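PDB 5HHA: PvdO from Pseudomonas aeruginosa, which probably helps mature the pyoverdine chromophore in the periplasm, binds calcium and may have formylglycine-generating oxidase-like activity. Local coordinates for residues 91-96 and 136-140; 125-131 and 216-222; 147-152 and 281-286. One frame throughout, in Å; residues are numbered along the deposited sequence.

Interaction 1 (91-96 and 136-140); sequences AYLKAT and NYAAW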
loop_
_atom_site.group_PDB
_atom_site.type_symbol
_atom_site.label_atom_id
_atom_site.label_comp_id
_atom_site.label_asym_id
_atom_site.label_seq_id
_atom_site.Cartn_x
_atom_site.Cartn_y
_atom_site.Cartn_z
ATOM N N ALA A 91 -4.538 -6.396 17.372
ATOM C CA ALA A 91 -4.075 -5.766 18.602
ATOM C C ALA A 91 -4.810 -4.443 18.866
ATOM O O ALA A 91 -5.185 -4.104 20.006
ATOM C CB ALA A 91 -2.558 -5.554 18.551
ATOM N N TYR A 92 -5.018 -3.669 17.817
ATOM C CA TYR A 92 -5.809 -2.458 17.920
ATOM C C TYR A 92 -7.271 -2.751 18.297
ATOM O O TYR A 92 -7.837 -2.059 19.146
ATOM C CB TYR A 92 -5.723 -1.724 16.579
ATOM C CG TYR A 92 -6.865 -0.807 16.229
ATOM C CD1 TYR A 92 -6.968 0.460 16.800
ATOM C CD2 TYR A 92 -7.804 -1.163 15.275
ATOM C CE1 TYR A 92 -7.988 1.319 16.468
ATOM C CE2 TYR A 92 -8.843 -0.300 14.942
ATOM C CZ TYR A 92 -8.917 0.944 15.541
ATOM O OH TYR A 92 -9.931 1.818 15.205
ATOM N N LEU A 93 -7.868 -3.759 17.675
ATOM C CA LEU A 93 -9.257 -4.077 17.963
ATOM C C LEU A 93 -9.407 -4.476 19.425
ATOM O O LEU A 93 -10.362 -4.084 20.083
ATOM C CB LEU A 93 -9.750 -5.195 17.046
ATOM C CG LEU A 93 -9.738 -4.791 15.563
ATOM C CD1 LEU A 93 -10.096 -5.987 14.723
ATOM C CD2 LEU A 93 -10.699 -3.648 15.279
ATOM N N LYS A 94 -8.448 -5.222 19.940
ATOM C CA LYS A 94 -8.502 -5.674 21.321
ATOM C C LYS A 94 -8.312 -4.511 22.279
ATOM O O LYS A 94 -9.008 -4.391 23.293
ATOM C CB LYS A 94 -7.411 -6.702 21.573
ATOM C CG LYS A 94 -7.315 -7.096 23.034
ATOM C CD LYS A 94 -6.159 -8.045 23.294
ATOM C CE LYS A 94 -6.231 -8.606 24.704
ATOM N NZ LYS A 94 -7.520 -9.310 24.948
ATOM N N ALA A 95 -7.369 -3.634 21.979
ATOM C CA ALA A 95 -7.075 -2.545 22.895
ATOM C C ALA A 95 -8.213 -1.546 22.996
ATOM O O ALA A 95 -8.460 -0.974 24.054
ATOM C CB ALA A 95 -5.813 -1.842 22.484
ATOM N N THR A 96 -8.902 -1.325 21.888
ATOM C CA THR A 96 -9.912 -0.273 21.822
ATOM C C THR A 96 -11.333 -0.790 21.959
ATOM O O THR A 96 -12.245 -0.037 22.302
ATOM C CB THR A 96 -9.841 0.447 20.486
ATOM O OG1 THR A 96 -10.120 -0.476 19.417
ATOM C CG2 THR A 96 -8.461 1.067 20.286
ATOM N N ASN A 136 -8.419 5.789 11.849
ATOM C CA ASN A 136 -8.595 5.480 13.272
ATOM C C ASN A 136 -7.459 4.661 13.837
ATOM O O ASN A 136 -7.001 4.928 14.958
ATOM C CB ASN A 136 -9.916 4.770 13.517
ATOM C CG ASN A 136 -11.107 5.659 13.330
ATOM O OD1 ASN A 136 -10.996 6.878 13.351
ATOM N ND2 ASN A 136 -12.267 5.052 13.163
ATOM N N TYR A 137 -6.978 3.678 13.081
ATOM C CA TYR A 137 -5.851 2.867 13.499
ATOM C C TYR A 137 -4.629 3.769 13.687
ATOM O O TYR A 137 -3.912 3.656 14.669
ATOM C CB TYR A 137 -5.552 1.772 12.454
ATOM C CG TYR A 137 -4.302 0.971 12.748
ATOM C CD1 TYR A 137 -4.317 -0.030 13.707
ATOM C CD2 TYR A 137 -3.097 1.224 12.094
ATOM C CE1 TYR A 137 -3.188 -0.745 14.007
ATOM C CE2 TYR A 137 -1.966 0.521 12.378
ATOM C CZ TYR A 137 -2.013 -0.462 13.336
ATOM O OH TYR A 137 -0.860 -1.135 13.589
ATOM N N ALA A 138 -4.379 4.658 12.728
ATOM C CA ALA A 138 -3.210 5.544 12.815
ATOM C C ALA A 138 -3.334 6.505 14.011
ATOM O O ALA A 138 -2.318 6.804 14.652
ATOM C CB ALA A 138 -3.022 6.300 11.525
ATOM N N ALA A 139 -4.538 6.956 14.321
ATOM C CA ALA A 139 -4.755 7.800 15.506
ATOM C C ALA A 139 -4.473 7.037 16.793
ATOM O O ALA A 139 -3.821 7.558 17.716
ATOM C CB ALA A 139 -6.148 8.329 15.522
ATOM N N TRP A 140 -4.920 5.791 16.861
ATOM C CA TRP A 140 -4.634 4.965 18.010
ATOM C C TRP A 140 -3.122 4.737 18.165
ATOM O O TRP A 140 -2.572 4.850 19.263
ATOM C CB TRP A 140 -5.375 3.638 17.863
ATOM C CG TRP A 140 -5.017 2.665 18.918
ATOM C CD1 TRP A 140 -5.450 2.657 20.217
ATOM C CD2 TRP A 140 -4.139 1.553 18.780
ATOM N NE1 TRP A 140 -4.894 1.606 20.883
ATOM C CE2 TRP A 140 -4.074 0.916 20.030
ATOM C CE3 TRP A 140 -3.400 1.023 17.717
ATOM C CZ2 TRP A 140 -3.311 -0.225 20.238
ATOM C CZ3 TRP A 140 -2.649 -0.079 17.919
ATOM C CH2 TRP A 140 -2.608 -0.713 19.171
#
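The ring of Tyr-92 projects from helix 86-96 toward helix 131-145, with Tyr-137 CA over one face and Thr-96 OG1, from its own helix, over the opposite one, while its edge runs into the face of Trp-140. This is an aromatic cluster at a helix-helix crossing: the axes of segments 91-96 and 136-140 cross at 70° and approach to 10.9 Å. The cluster illustrates how edge-to-face pairing lets bulky rings fill such an interface. Tyr-137 turns its edge to the Tyr-92 face, the planes standing at 83°, and its CD1 comes to 3.6 Å from Tyr-92 CB. Tyr-92 in turn directs CD1 at the five-membered ring of Trp-140, and its own CA sits 3.9 Å from the centroid of the six-membered ring, a CH-pi contact nearly on the ring normal. With CG anti to the backbone N (chi1 173°), the indole reaches across as a knob into the hole formed by Ala-91, Tyr-92, Ala-95 and Thr-96. Beyond the crossing, Tyr-137 also meets the ring of Phe-280 from strand 278-285, which ties the cluster to the sheet. Thr-96 OG1 donates to Tyr-92 O, while the Thr-96 methyl CG2 lies 3.4 Å from Trp-140 CD1.

Interaction 2 (125-131 and 216-222); sequences PAVCVDY and NVYEWVA
Inside the sulfatase-modifying-factor-like domain, the loop leading into helix 131-145 is laid along strand 218-221 of the mixed sheet, and Trp-220 and Tyr-131 carry much of the contact. The Trp-220 indole N-H donates to Val-129 O, with NE1 at 2.9 Å and the acceptor close to the ring plane, although the donor lies above the carbonyl plane. One face of the same indole is covered by the backbone at Asp-130 and Tyr-131, and Tyr-131 CB stands 4.1 Å from the centroid of the six-membered ring in a CH-pi contact. The Tyr-131 ring extends past the tryptophan because CG is anti to the backbone N (chi1 179°). Its OH gives a short hydrogen bond of 2.6 Å to Ala-222 O, in the carbonyl plane and on a lone pair. At the other end the packing is apolar: Val-127 CG1 meets Val-217 CG1 at 3.7 Å, and Pro-125 CB meets Val-217 CG2 at 3.9 Å. Pro-125 CG also rests against the Asn-216 amide, whose oxygen accepts from Ser-198 N and from ND2 of the calcium ligand Asn-186, consistent with a second-shell place beside the metal site. Asp-130 OD1 accepts from Asp-133 N, the side-chain N-cap typical of a helix start.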
loop_
_atom_site.group_PDB
_atom_site.type_symbol
_atom_site.label_atom_id
_atom_site.label_comp_id
_atom_site.label_asym_id
_atom_site.label_seq_id
_atom_site.Cartn_x
_atom_site.Cartn_y
_atom_site.Cartn_z
ATOM N N PRO A 125 -1.815 -9.778 5.338
ATOM C CA PRO A 125 -2.235 -8.380 5.488
ATOM C C PRO A 125 -3.618 -8.237 6.107
ATOM O O PRO A 125 -4.550 -8.990 5.797
ATOM C CB PRO A 125 -2.259 -7.846 4.046
ATOM C CG PRO A 125 -1.391 -8.768 3.282
ATOM C CD PRO A 125 -1.511 -10.121 3.942
ATOM N N ALA A 126 -3.764 -7.222 6.946
ATOM C CA ALA A 126 -5.084 -6.767 7.363
ATOM C C ALA A 126 -5.872 -6.326 6.135
ATOM O O ALA A 126 -5.340 -5.648 5.230
ATOM C CB ALA A 126 -4.957 -5.607 8.317
ATOM N N VAL A 127 -7.140 -6.683 6.089
ATOM C CA VAL A 127 -8.038 -6.280 5.021
ATOM C C VAL A 127 -9.411 -5.972 5.646
ATOM O O VAL A 127 -9.556 -5.969 6.881
ATOM C CB VAL A 127 -8.148 -7.391 3.950
ATOM C CG1 VAL A 127 -6.822 -7.561 3.211
ATOM C CG2 VAL A 127 -8.625 -8.729 4.555
ATOM N N CYS A 128 -10.407 -5.706 4.807
ATOM C CA CYS A 128 -11.781 -5.539 5.278
ATOM C C CYS A 128 -11.903 -4.340 6.187
ATOM O O CYS A 128 -12.738 -4.325 7.107
ATOM C CB CYS A 128 -12.291 -6.837 5.924
ATOM S SG CYS A 128 -12.522 -8.157 4.734
ATOM N N VAL A 129 -11.099 -3.320 5.872
ATOM C CA VAL A 129 -11.092 -2.018 6.526
ATOM C C VAL A 129 -11.394 -0.914 5.506
ATOM O O VAL A 129 -10.957 -0.976 4.342
ATOM C CB VAL A 129 -9.727 -1.724 7.183
ATOM C CG1 VAL A 129 -9.545 -2.540 8.461
ATOM C CG2 VAL A 129 -8.559 -1.945 6.204
ATOM N N ASP A 130 -12.156 0.093 5.920
ATOM C CA ASP A 130 -12.380 1.239 5.048
ATOM C C ASP A 130 -11.361 2.337 5.346
ATOM O O ASP A 130 -10.474 2.219 6.162
ATOM C CB ASP A 130 -13.860 1.743 5.025
ATOM C CG ASP A 130 -14.268 2.536 6.259
ATOM O OD1 ASP A 130 -13.453 2.762 7.153
ATOM O OD2 ASP A 130 -15.459 2.959 6.308
ATOM N N TYR A 131 -11.499 3.426 4.613
ATOM C CA TYR A 131 -10.541 4.529 4.692
ATOM C C TYR A 131 -10.479 5.121 6.104
ATOM O O TYR A 131 -9.414 5.332 6.658
ATOM C CB TYR A 131 -10.960 5.569 3.659
ATOM C CG TYR A 131 -10.171 6.846 3.515
ATOM C CD1 TYR A 131 -10.479 7.961 4.281
ATOM C CD2 TYR A 131 -9.204 6.983 2.526
ATOM C CE1 TYR A 131 -9.832 9.179 4.093
ATOM C CE2 TYR A 131 -8.543 8.209 2.324
ATOM C CZ TYR A 131 -8.861 9.291 3.121
ATOM O OH TYR A 131 -8.252 10.526 2.923
ATOM N N ASN A 216 -0.080 -8.726 -3.404
ATOM C CA ASN A 216 -0.691 -9.102 -2.133
ATOM C C ASN A 216 -2.046 -8.416 -1.952
ATOM O O ASN A 216 -3.082 -9.057 -2.118
ATOM C CB ASN A 216 0.275 -8.966 -0.941
ATOM C CG ASN A 216 0.133 -10.108 0.053
ATOM O OD1 ASN A 216 -0.584 -11.065 -0.197
ATOM N ND2 ASN A 216 0.842 -10.011 1.178
ATOM N N VAL A 217 -2.060 -7.116 -1.628
ATOM C CA VAL A 217 -3.290 -6.351 -1.535
ATOM C C VAL A 217 -3.088 -4.956 -2.088
ATOM O O VAL A 217 -1.985 -4.406 -2.043
ATOM C CB VAL A 217 -3.778 -6.208 -0.049
ATOM C CG1 VAL A 217 -4.232 -7.536 0.507
ATOM C CG2 VAL A 217 -2.723 -5.626 0.863
ATOM N N TYR A 218 -4.172 -4.382 -2.592
ATOM C CA TYR A 218 -4.214 -2.917 -2.741
ATOM C C TYR A 218 -4.101 -2.265 -1.370
ATOM O O TYR A 218 -4.313 -2.924 -0.341
ATOM C CB TYR A 218 -5.547 -2.503 -3.369
ATOM C CG TYR A 218 -5.534 -2.429 -4.880
ATOM C CD1 TYR A 218 -5.181 -1.246 -5.514
ATOM C CD2 TYR A 218 -5.884 -3.517 -5.672
ATOM C CE1 TYR A 218 -5.191 -1.129 -6.890
ATOM C CE2 TYR A 218 -5.896 -3.405 -7.066
ATOM C CZ TYR A 218 -5.532 -2.205 -7.659
ATOM O OH TYR A 218 -5.555 -2.013 -9.046
ATOM N N GLU A 219 -3.820 -0.972 -1.360
ATOM C CA GLU A 219 -3.630 -0.220 -0.135
ATOM C C GLU A 219 -4.325 1.115 -0.222
ATOM O O GLU A 219 -4.170 1.845 -1.211
ATOM C CB GLU A 219 -2.158 0.084 0.097
ATOM C CG GLU A 219 -1.306 -1.151 0.335
ATOM C CD GLU A 219 0.169 -0.868 0.213
ATOM O OE1 GLU A 219 0.568 0.319 0.294
ATOM O OE2 GLU A 219 0.948 -1.837 0.053
ATOM N N TRP A 220 -5.026 1.494 0.844
ATOM C CA TRP A 220 -5.503 2.853 0.955
ATOM C C TRP A 220 -4.335 3.844 1.008
ATOM O O TRP A 220 -3.322 3.582 1.661
ATOM C CB TRP A 220 -6.297 3.039 2.247
ATOM C CG TRP A 220 -7.564 2.271 2.314
ATOM C CD1 TRP A 220 -7.792 1.174 3.084
ATOM C CD2 TRP A 220 -8.790 2.531 1.601
ATOM N NE1 TRP A 220 -9.085 0.744 2.905
ATOM C CE2 TRP A 220 -9.711 1.545 1.996
ATOM C CE3 TRP A 220 -9.191 3.483 0.658
ATOM C CZ2 TRP A 220 -11.010 1.501 1.512
ATOM C CZ3 TRP A 220 -10.484 3.432 0.176
ATOM C CH2 TRP A 220 -11.375 2.438 0.596
ATOM N N VAL A 221 -4.513 4.980 0.333
ATOM C CA VAL A 221 -3.684 6.169 0.552
ATOM C C VAL A 221 -4.640 7.342 0.780
ATOM O O VAL A 221 -5.835 7.232 0.569
ATOM C CB VAL A 221 -2.685 6.441 -0.596
ATOM C CG1 VAL A 221 -1.739 5.252 -0.771
ATOM C CG2 VAL A 221 -3.405 6.729 -1.885
ATOM N N ALA A 222 -4.109 8.494 1.194
ATOM C CA ALA A 222 -4.969 9.568 1.673
ATOM C C ALA A 222 -5.689 10.296 0.550
ATOM O O ALA A 222 -6.782 10.822 0.751
ATOM C CB ALA A 222 -4.179 10.588 2.486
#

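Interaction 3 (147-152 and 281-286); sequences KRYRML and RVAREL
Tyr-149 and Arg-284 face each other as the non-hydrogen-bonded pair of a short antiparallel strand pairing, in which strand 149-150 lies against strand 278-285. Next along, Arg-150 and Ala-283 make the hydrogen-bonded pair: Ala-283 N reaches Arg-150 O at 2.8 Å, and Arg-150 N returns a bond to Ala-283 O. Around this pairing the contact is tight. Arg-284 CB lies over one face of the Tyr-149 ring, 4.0 Å from its centroid, and Val-282 CG2 touches Tyr-149 CD2. Leu-152 CD1 presses on the backbone of Val-282 and on Ala-283 CB. Tyr-149 OH and Arg-284 NE both bind Asp-35 OD2, so one carboxylate anchors the two polar ends.

The solvent side is held by charge instead. Glu-285 bridges two arginines, one through each oxygen: in one of its two conformers, Arg-148 brings NE to 2.8 Å from OE1 on the anti side, tilted from the carboxylate plane, while Arg-150 NE reaches OE2 at 2.9 Å, its guanidinium nearly coplanar with the carboxylate. The Arg-150 chain runs extended from CG to NE to bring the guanidinium there, one face resting on Ala-283 CB, and NH1 has a further partner in Glu-156. Such a shared carboxylate would be expected to offset the crowding of positive charge. Further out, Lys-147 lays its aliphatic chain over a face of the Arg-284 guanidinium. Their nitrogens, 4.5 Å apart from NZ to NH2, share a water, with Lys-147 NZ 3.2 Å from the water oxygen and Arg-284 NH2 3.1 Å from it.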
loop_
_atom_site.group_PDB
_atom_site.type_symbol
_atom_site.label_atom_id
_atom_site.label_comp_id
_atom_site.label_asym_id
_atom_site.label_seq_id
_atom_site.Cartn_x
_atom_site.Cartn_y
_atom_site.Cartn_z
ATOM N N LYS A 147 4.026 9.253 18.823
ATOM C CA LYS A 147 4.603 9.599 17.533
ATOM C C LYS A 147 3.486 9.961 16.571
ATOM O O LYS A 147 2.303 9.774 16.859
ATOM C CB LYS A 147 5.441 8.440 16.990
ATOM C CG LYS A 147 6.420 7.852 18.001
ATOM C CD LYS A 147 7.460 8.894 18.408
ATOM C CE LYS A 147 8.493 8.331 19.366
ATOM N NZ LYS A 147 9.545 9.344 19.648
ATOM N N ARG A 148 3.855 10.507 15.421
ATOM C CA ARG A 148 2.877 10.970 14.443
ATOM C C ARG A 148 2.710 9.961 13.308
ATOM O O ARG A 148 3.455 9.985 12.337
ATOM C CB ARG A 148 3.281 12.349 13.903
ATOM C CG ARG A 148 3.497 13.368 15.026
ATOM C CD ARG A 148 3.635 14.801 14.524
ATOM N NE ARG A 148 4.685 14.956 13.521
ATOM C CZ ARG A 148 5.925 15.370 13.767
ATOM N NH1 ARG A 148 6.303 15.682 15.001
ATOM N NH2 ARG A 148 6.792 15.477 12.766
ATOM N N TYR A 149 1.734 9.067 13.462
ATOM C CA TYR A 149 1.381 8.103 12.422
ATOM C C TYR A 149 0.219 8.630 11.591
ATOM O O TYR A 149 -0.623 9.389 12.053
ATOM C CB TYR A 149 1.010 6.744 13.025
ATOM C CG TYR A 149 2.195 5.923 13.445
ATOM C CD1 TYR A 149 2.745 6.052 14.728
ATOM C CD2 TYR A 149 2.783 5.004 12.584
ATOM C CE1 TYR A 149 3.837 5.312 15.108
ATOM C CE2 TYR A 149 3.879 4.249 12.968
ATOM C CZ TYR A 149 4.399 4.402 14.234
ATOM O OH TYR A 149 5.484 3.642 14.566
ATOM N N ARG A 150 0.165 8.214 10.325
ATOM C CA ARG A 150 -0.827 8.706 9.391
ATOM C C ARG A 150 -0.878 7.786 8.170
ATOM O O ARG A 150 -0.025 6.937 8.008
ATOM C CB ARG A 150 -0.476 10.130 8.942
ATOM C CG ARG A 150 0.884 10.219 8.327
ATOM C CD ARG A 150 1.098 11.559 7.640
ATOM N NE ARG A 150 2.489 11.754 7.240
ATOM C CZ ARG A 150 3.042 11.260 6.138
ATOM N NH1 ARG A 150 2.325 10.559 5.272
ATOM N NH2 ARG A 150 4.312 11.510 5.865
ATOM N N MET A 151 -1.850 8.022 7.294
ATOM C CA MET A 151 -1.851 7.382 5.974
ATOM C C MET A 151 -0.666 7.843 5.138
ATOM O O MET A 151 -0.219 8.996 5.279
ATOM C CB MET A 151 -3.122 7.756 5.217
ATOM C CG MET A 151 -4.391 7.262 5.881
ATOM S SD MET A 151 -5.863 7.616 4.894
ATOM C CE MET A 151 -5.791 6.211 3.871
ATOM N N LEU A 152 -0.231 6.999 4.200
ATOM C CA LEU A 152 0.652 7.432 3.126
ATOM C C LEU A 152 -0.111 8.309 2.145
ATOM O O LEU A 152 -1.301 8.142 1.925
ATOM C CB LEU A 152 1.156 6.217 2.345
ATOM C CG LEU A 152 2.342 5.499 2.951
ATOM C CD1 LEU A 152 1.979 4.826 4.243
ATOM C CD2 LEU A 152 2.859 4.498 1.962
ATOM N N ARG A 281 -0.800 0.546 4.439
ATOM C CA ARG A 281 0.403 0.833 5.205
ATOM C C ARG A 281 0.125 2.077 6.058
ATOM O O ARG A 281 -0.848 2.794 5.854
ATOM C CB ARG A 281 1.591 1.093 4.277
ATOM C CG ARG A 281 1.991 -0.094 3.471
ATOM C CD ARG A 281 3.154 0.211 2.532
ATOM N NE ARG A 281 3.208 -0.829 1.540
ATOM C CZ ARG A 281 3.983 -1.909 1.586
ATOM N NH1 ARG A 281 4.945 -2.048 2.494
ATOM N NH2 ARG A 281 3.817 -2.858 0.678
ATOM N N VAL A 282 1.030 2.323 7.011
ATOM C CA VAL A 282 1.064 3.583 7.714
ATOM C C VAL A 282 2.426 4.223 7.524
ATOM O O VAL A 282 3.437 3.565 7.260
ATOM C CB VAL A 282 0.751 3.431 9.236
ATOM C CG1 VAL A 282 -0.689 3.002 9.467
ATOM C CG2 VAL A 282 1.708 2.465 9.936
ATOM N N ALA A 283 2.423 5.537 7.714
ATOM C CA ALA A 283 3.641 6.340 7.661
ATOM C C ALA A 283 3.846 7.013 9.009
ATOM O O ALA A 283 2.885 7.216 9.748
ATOM C CB ALA A 283 3.546 7.388 6.561
ATOM N N ARG A 284 5.087 7.413 9.264
ATOM C CA ARG A 284 5.454 8.019 10.539
ATOM C C ARG A 284 6.463 9.125 10.282
ATOM O O ARG A 284 7.470 8.901 9.609
ATOM C CB ARG A 284 6.016 6.936 11.467
ATOM C CG ARG A 284 7.157 7.341 12.391
ATOM C CD ARG A 284 6.725 7.354 13.825
ATOM N NE ARG A 284 7.678 6.741 14.769
ATOM C CZ ARG A 284 8.839 7.281 15.145
ATOM N NH1 ARG A 284 9.261 8.413 14.618
ATOM N NH2 ARG A 284 9.583 6.659 16.032
ATOM N N GLU A 285 6.214 10.308 10.823
ATOM C CA GLU A 285 7.187 11.388 10.705
ATOM C C GLU A 285 8.357 11.074 11.624
ATOM O O GLU A 285 8.200 10.437 12.661
ATOM C CB GLU A 285 6.538 12.735 11.025
ATOM C CG GLU A 285 6.028 13.448 9.760
ATOM C CD GLU A 285 4.600 13.962 9.872
ATOM O OE1 GLU A 285 4.311 14.753 10.788
ATOM O OE2 GLU A 285 3.762 13.595 9.024
ATOM N N LEU A 286 9.550 11.499 11.219
ATOM C CA LEU A 286 10.742 11.216 12.006
ATOM C C LEU A 286 11.102 12.383 12.917
ATOM O O LEU A 286 10.686 13.517 12.684
ATOM C CB LEU A 286 11.897 10.838 11.078
ATOM C CG LEU A 286 11.577 9.498 10.416
ATOM C CD1 LEU A 286 12.569 9.146 9.316
ATOM C CD2 LEU A 286 11.551 8.414 11.451
ATOM O OXT LEU A 286 11.792 12.200 13.923
HETATM O O HOH W 1 11.757 8.213 17.557
HETATM O O HOH W 2 6.648 11.060 14.867
HETATM O O HOH W 3 -2.033 4.662 4.045
#

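In the fold
The centres of the three contacts lie about 14 to 15 Å apart, all in the one sulfatase-modifying-factor-like domain. Interaction 1 closes before interaction 3 opens, whereas interaction 2 alternates with both along the chain. Helix 131-145 connects them: it starts at the end of segment 125-131, supplies 136-140, and is followed by strand 149-150. Strands 218-221 and 278-285 are parallel neighbours in the sheet, so interactions 2 and 3 meet there, with Glu-219 OE2 bridging to Arg-281 NE. Interaction 1 packs against interaction 3 but does not touch interaction 2. The helix thus packs beside its own following strand, while interactions 2 and 3 bring in parts 85 and 129 residues away, joining helix, loop and C-terminal strand.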